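PDB 4H7L: cupin 2 conserved barrel domain protein from Planctomyces limnophilus, which is of unknown function but binds a copper(II) ion and, as a member of the cupin family, carries its metal inside a small beta-barrel. Local coordinates for residues H41-T55 and I106-F120. Sequence-based numbering, arbitrary orientation.
Sequences HDAGTSVSVHYTQIT and IVGEATIINIVSPPF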
loop_
_atom_site.group_PDB
_atom_site.type_symbol
_atom_site.label_atom_id
_atom_site.label_comp_id
_atom_site.label_asym_id
_atom_site.label_seq_id
_atom_site.Cartn_x
_atom_site.Cartn_y
_atom_site.Cartn_z
ATOM N N HIS B 41 -11.566 3.048 -9.585
ATOM C CA HIS B 41 -11.966 4.437 -9.762
ATOM C C HIS B 41 -13.383 4.663 -9.246
ATOM O O HIS B 41 -13.694 5.723 -8.702
ATOM C CB HIS B 41 -11.873 4.840 -11.233
ATOM C CG HIS B 41 -11.326 6.218 -11.445
ATOM N ND1 HIS B 41 -10.403 6.509 -12.427
ATOM C CD2 HIS B 41 -11.567 7.382 -10.798
ATOM C CE1 HIS B 41 -10.101 7.793 -12.377
ATOM N NE2 HIS B 41 -10.795 8.347 -11.398
ATOM N N ASP B 42 -14.236 3.658 -9.413
ATOM C CA ASP B 42 -15.616 3.737 -8.947
ATOM C C ASP B 42 -15.698 3.867 -7.423
ATOM O O ASP B 42 -16.741 4.241 -6.887
ATOM C CB ASP B 42 -16.405 2.496 -9.388
ATOM C CG ASP B 42 -16.614 2.424 -10.898
ATOM O OD1 ASP B 42 -16.663 1.295 -11.436
ATOM O OD2 ASP B 42 -16.738 3.487 -11.545
ATOM N N ALA B 43 -14.604 3.562 -6.727
ATOM C CA ALA B 43 -14.624 3.455 -5.266
ATOM C C ALA B 43 -14.510 4.796 -4.536
ATOM O O ALA B 43 -14.763 4.875 -3.333
ATOM C CB ALA B 43 -13.523 2.508 -4.799
ATOM N N GLY B 44 -14.122 5.845 -5.251
ATOM C CA GLY B 44 -14.033 7.166 -4.654
ATOM C C GLY B 44 -12.706 7.451 -3.970
ATOM O O GLY B 44 -12.416 8.597 -3.623
ATOM N N THR B 45 -11.896 6.417 -3.772
ATOM C CA THR B 45 -10.588 6.592 -3.154
ATOM C C THR B 45 -9.632 7.233 -4.152
ATOM O O THR B 45 -9.917 7.282 -5.347
ATOM C CB THR B 45 -10.005 5.249 -2.682
ATOM O OG1 THR B 45 -9.794 4.390 -3.808
ATOM C CG2 THR B 45 -10.953 4.568 -1.700
ATOM N N SER B 46 -8.502 7.723 -3.659
ATOM C CA SER B 46 -7.519 8.385 -4.508
ATOM C C SER B 46 -6.524 7.394 -5.099
ATOM O O SER B 46 -5.791 7.722 -6.033
ATOM C CB SER B 46 -6.759 9.440 -3.710
ATOM O OG SER B 46 -7.560 10.583 -3.479
ATOM N N VAL B 47 -6.495 6.186 -4.546
ATOM C CA VAL B 47 -5.557 5.170 -4.993
ATOM C C VAL B 47 -6.230 3.808 -5.081
ATOM O O VAL B 47 -7.215 3.545 -4.392
ATOM C CB VAL B 47 -4.365 5.058 -4.029
ATOM C CG1 VAL B 47 -3.798 6.428 -3.734
ATOM C CG2 VAL B 47 -4.783 4.379 -2.733
ATOM N N SER B 48 -5.694 2.948 -5.938
ATOM C CA SER B 48 -6.127 1.564 -6.000
ATOM C C SER B 48 -5.136 0.752 -5.197
ATOM O O SER B 48 -3.981 1.145 -5.060
ATOM C CB SER B 48 -6.150 1.062 -7.442
ATOM O OG SER B 48 -7.034 1.828 -8.235
ATOM N N VAL B 49 -5.578 -0.384 -4.672
ATOM C CA VAL B 49 -4.682 -1.276 -3.953
ATOM C C VAL B 49 -4.845 -2.705 -4.453
ATOM O O VAL B 49 -5.902 -3.314 -4.297
ATOM C CB VAL B 49 -4.918 -1.209 -2.438
ATOM C CG1 VAL B 49 -4.027 -2.206 -1.717
ATOM C CG2 VAL B 49 -4.646 0.198 -1.936
ATOM N N HIS B 50 -3.790 -3.221 -5.075
ATOM C CA HIS B 50 -3.789 -4.570 -5.620
ATOM C C HIS B 50 -2.988 -5.499 -4.720
ATOM O O HIS B 50 -1.953 -5.111 -4.179
ATOM C CB HIS B 50 -3.143 -4.588 -7.006
ATOM C CG HIS B 50 -3.756 -3.635 -7.985
ATOM N ND1 HIS B 50 -4.887 -2.899 -7.711
ATOM C CD2 HIS B 50 -3.388 -3.305 -9.245
ATOM C CE1 HIS B 50 -5.190 -2.153 -8.760
ATOM N NE2 HIS B 50 -4.296 -2.383 -9.704
ATOM N N TYR B 51 -3.471 -6.725 -4.565
ATOM C CA TYR B 51 -2.695 -7.786 -3.943
ATOM C C TYR B 51 -2.330 -8.752 -5.063
ATOM O O TYR B 51 -3.181 -9.479 -5.573
ATOM C CB TYR B 51 -3.509 -8.465 -2.846
ATOM C CG TYR B 51 -2.870 -9.696 -2.247
ATOM C CD1 TYR B 51 -1.729 -9.606 -1.471
ATOM C CD2 TYR B 51 -3.433 -10.944 -2.435
ATOM C CE1 TYR B 51 -1.154 -10.728 -0.915
ATOM C CE2 TYR B 51 -2.869 -12.073 -1.881
ATOM C CZ TYR B 51 -1.729 -11.959 -1.120
ATOM O OH TYR B 51 -1.160 -13.079 -0.561
ATOM N N THR B 52 -1.063 -8.739 -5.455
ATOM C CA THR B 52 -0.657 -9.321 -6.725
ATOM C C THR B 52 0.351 -10.449 -6.574
ATOM O O THR B 52 1.364 -10.309 -5.890
ATOM C CB THR B 52 -0.045 -8.245 -7.643
ATOM O OG1 THR B 52 -1.023 -7.236 -7.922
ATOM C CG2 THR B 52 0.434 -8.856 -8.949
ATOM N N GLN B 53 0.064 -11.563 -7.237
ATOM C CA GLN B 53 0.957 -12.711 -7.260
ATOM C C GLN B 53 1.774 -12.718 -8.545
ATOM O O GLN B 53 1.224 -12.860 -9.636
ATOM C CB GLN B 53 0.149 -14.008 -7.166
ATOM C CG GLN B 53 -0.692 -14.131 -5.907
ATOM C CD GLN B 53 0.154 -14.336 -4.671
ATOM O OE1 GLN B 53 1.383 -14.289 -4.735
ATOM N NE2 GLN B 53 -0.496 -14.571 -3.538
ATOM N N ILE B 54 3.089 -12.561 -8.413
ATOM C CA ILE B 54 3.987 -12.663 -9.557
ATOM C C ILE B 54 4.358 -14.127 -9.752
ATOM O O ILE B 54 5.098 -14.698 -8.949
ATOM C CB ILE B 54 5.287 -11.860 -9.357
ATOM C CG1 ILE B 54 5.003 -10.502 -8.705
ATOM C CG2 ILE B 54 6.007 -11.686 -10.689
ATOM C CD1 ILE B 54 4.103 -9.604 -9.517
ATOM N N THR B 55 3.837 -14.732 -10.813
ATOM C CA THR B 55 4.056 -16.153 -11.067
ATOM C C THR B 55 4.822 -16.413 -12.363
ATOM O O THR B 55 5.410 -17.481 -12.535
ATOM C CB THR B 55 2.718 -16.908 -11.131
ATOM O OG1 THR B 55 1.820 -16.216 -12.009
ATOM C CG2 THR B 55 2.092 -17.009 -9.747
ATOM N N ILE B 106 9.100 -7.161 -12.565
ATOM C CA ILE B 106 9.657 -8.058 -11.564
ATOM C C ILE B 106 10.140 -9.352 -12.217
ATOM O O ILE B 106 9.581 -9.812 -13.210
ATOM C CB ILE B 106 8.637 -8.355 -10.455
ATOM C CG1 ILE B 106 8.521 -7.140 -9.535
ATOM C CG2 ILE B 106 9.057 -9.577 -9.650
ATOM C CD1 ILE B 106 7.464 -7.268 -8.466
ATOM N N VAL B 107 11.195 -9.922 -11.650
ATOM C CA VAL B 107 11.812 -11.126 -12.189
ATOM C C VAL B 107 11.877 -12.165 -11.083
ATOM O O VAL B 107 12.391 -11.889 -10.000
ATOM C CB VAL B 107 13.226 -10.825 -12.714
ATOM C CG1 VAL B 107 13.916 -12.098 -13.175
ATOM C CG2 VAL B 107 13.157 -9.808 -13.846
ATOM N N GLY B 108 11.347 -13.354 -11.352
ATOM C CA GLY B 108 11.216 -14.377 -10.329
ATOM C C GLY B 108 9.891 -14.222 -9.607
ATOM O O GLY B 108 9.181 -13.239 -9.817
ATOM N N GLU B 109 9.555 -15.179 -8.749
ATOM C CA GLU B 109 8.258 -15.169 -8.085
ATOM C C GLU B 109 8.237 -14.218 -6.892
ATOM O O GLU B 109 9.260 -13.977 -6.254
ATOM C CB GLU B 109 7.873 -16.578 -7.644
ATOM C CG GLU B 109 7.712 -17.552 -8.801
ATOM C CD GLU B 109 6.679 -18.633 -8.525
ATOM O OE1 GLU B 109 5.750 -18.383 -7.729
ATOM O OE2 GLU B 109 6.799 -19.733 -9.105
ATOM N N ALA B 110 7.058 -13.682 -6.597
ATOM C CA ALA B 110 6.904 -12.725 -5.508
ATOM C C ALA B 110 5.433 -12.422 -5.230
ATOM O O ALA B 110 4.568 -12.648 -6.074
ATOM C CB ALA B 110 7.645 -11.437 -5.837
ATOM N N THR B 111 5.163 -11.915 -4.031
ATOM C CA THR B 111 3.840 -11.427 -3.670
ATOM C C THR B 111 3.967 -9.971 -3.237
ATOM O O THR B 111 4.791 -9.642 -2.386
ATOM C CB THR B 111 3.233 -12.234 -2.513
ATOM O OG1 THR B 111 3.260 -13.631 -2.830
ATOM C CG2 THR B 111 1.798 -11.794 -2.253
ATOM N N ILE B 112 3.154 -9.096 -3.816
ATOM C CA ILE B 112 3.270 -7.680 -3.515
ATOM C C ILE B 112 1.926 -7.007 -3.281
ATOM O O ILE B 112 0.881 -7.509 -3.693
ATOM C CB ILE B 112 3.988 -6.928 -4.648
ATOM C CG1 ILE B 112 3.146 -6.947 -5.925
ATOM C CG2 ILE B 112 5.352 -7.542 -4.911
ATOM C CD1 ILE B 112 3.352 -5.733 -6.795
ATOM N N ILE B 113 1.973 -5.877 -2.583
ATOM C CA ILE B 113 0.871 -4.935 -2.560
ATOM C C ILE B 113 1.228 -3.827 -3.535
ATOM O O ILE B 113 2.191 -3.103 -3.320
ATOM C CB ILE B 113 0.688 -4.282 -1.181
ATOM C CG1 ILE B 113 0.405 -5.330 -0.103
ATOM C CG2 ILE B 113 -0.433 -3.252 -1.235
ATOM C CD1 ILE B 113 -0.939 -5.981 -0.221
ATOM N N ASN B 114 0.462 -3.693 -4.606
ATOM C CA ASN B 114 0.707 -2.621 -5.556
ATOM C C ASN B 114 -0.256 -1.468 -5.318
ATOM O O ASN B 114 -1.466 -1.607 -5.484
ATOM C CB ASN B 114 0.590 -3.131 -6.992
ATOM C CG ASN B 114 0.902 -2.061 -8.012
ATOM O OD1 ASN B 114 1.399 -0.985 -7.665
ATOM N ND2 ASN B 114 0.617 -2.347 -9.280
ATOM N N ILE B 115 0.292 -0.329 -4.917
ATOM C CA ILE B 115 -0.500 0.864 -4.655
ATOM C C ILE B 115 -0.393 1.800 -5.850
ATOM O O ILE B 115 0.694 2.258 -6.191
ATOM C CB ILE B 115 -0.006 1.573 -3.386
ATOM C CG1 ILE B 115 -0.114 0.631 -2.185
ATOM C CG2 ILE B 115 -0.812 2.831 -3.128
ATOM C CD1 ILE B 115 0.852 0.953 -1.068
ATOM N N VAL B 116 -1.527 2.078 -6.487
ATOM C CA VAL B 116 -1.541 2.834 -7.735
ATOM C C VAL B 116 -2.292 4.155 -7.594
ATOM O O VAL B 116 -3.407 4.187 -7.071
ATOM C CB VAL B 116 -2.218 2.020 -8.850
ATOM C CG1 VAL B 116 -2.154 2.769 -10.174
ATOM C CG2 VAL B 116 -1.577 0.646 -8.974
ATOM N N SER B 117 -1.690 5.241 -8.072
ATOM C CA SER B 117 -2.341 6.551 -8.026
ATOM C C SER B 117 -2.143 7.326 -9.337
ATOM O O SER B 117 -1.043 7.366 -9.878
ATOM C CB SER B 117 -1.798 7.374 -6.863
ATOM O OG SER B 117 -0.662 8.108 -7.270
ATOM N N PRO B 118 -3.216 7.933 -9.859
ATOM C CA PRO B 118 -4.564 7.804 -9.302
ATOM C C PRO B 118 -5.056 6.373 -9.487
ATOM O O PRO B 118 -4.265 5.508 -9.870
ATOM C CB PRO B 118 -5.397 8.779 -10.145
ATOM C CG PRO B 118 -4.410 9.607 -10.921
ATOM C CD PRO B 118 -3.201 8.750 -11.082
ATOM N N PRO B 119 -6.344 6.119 -9.226
ATOM C CA PRO B 119 -6.816 4.739 -9.323
ATOM C C PRO B 119 -6.395 4.070 -10.628
ATOM O O PRO B 119 -6.400 4.698 -11.684
ATOM C CB PRO B 119 -8.339 4.886 -9.243
ATOM C CG PRO B 119 -8.540 6.137 -8.452
ATOM C CD PRO B 119 -7.431 7.052 -8.883
ATOM N N PHE B 120 -6.036 2.797 -10.531
ATOM C CA PHE B 120 -5.525 2.020 -11.654
ATOM C C PHE B 120 -6.410 2.051 -12.904
ATOM O O PHE B 120 -7.624 1.886 -12.827
ATOM C CB PHE B 120 -5.321 0.577 -11.195
ATOM C CG PHE B 120 -5.122 -0.392 -12.310
ATOM C CD1 PHE B 120 -3.871 -0.579 -12.866
ATOM C CD2 PHE B 120 -6.184 -1.129 -12.791
ATOM C CE1 PHE B 120 -3.686 -1.481 -13.890
ATOM C CE2 PHE B 120 -6.011 -2.033 -13.815
ATOM C CZ PHE B 120 -4.758 -2.210 -14.368
HETATM O O HOH W 1 -0.816 -5.269 -9.913
#
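H50 meets F120 where two neighbouring antiparallel strands of the cupin barrel, 48-54 and 110-117, pair with axes 4.6 Å apart at closest and directions 160° apart; H50, I54 and P119 have the most surface buried here. Paired backbone bonds run from S48 with V116 to I54 with A110, and S48, H50, T52 and I54 share a sheet face with N114, which hydrogen-bonds the copper ligand E68. On that face the H50 imidazole presents its edge to the face of F120, planes at 80° and NE2 3.4 Å from F120 CG. CG of H50 lies anti to the carbonyl carbon (chi1 -55°), which sends the ring toward F120, while V116 CG2 approaches one imidazole face. Were H50 an alanine, the F120 face would probably lose its edge partner and a gap would open beside V116 CG2. Near the far end, I54 CG1 lies 4.0 Å from A110 CB on the paired strand, and CG2 extends to I106 CG2 at 3.9 Å, where strand 104-107 turns at G108-E109 into strand 110-117. P119, next after the cis proline P118, packs against segment 41-47, its CG 3.6 Å from T45 O. The same CG sits over one face of the poorly ordered H41 ring, 4.1 Å from the centroid and close to the normal, a CH-pi contact. Just beyond, the F120 backbone N donates to S48 OG at 2.7 Å.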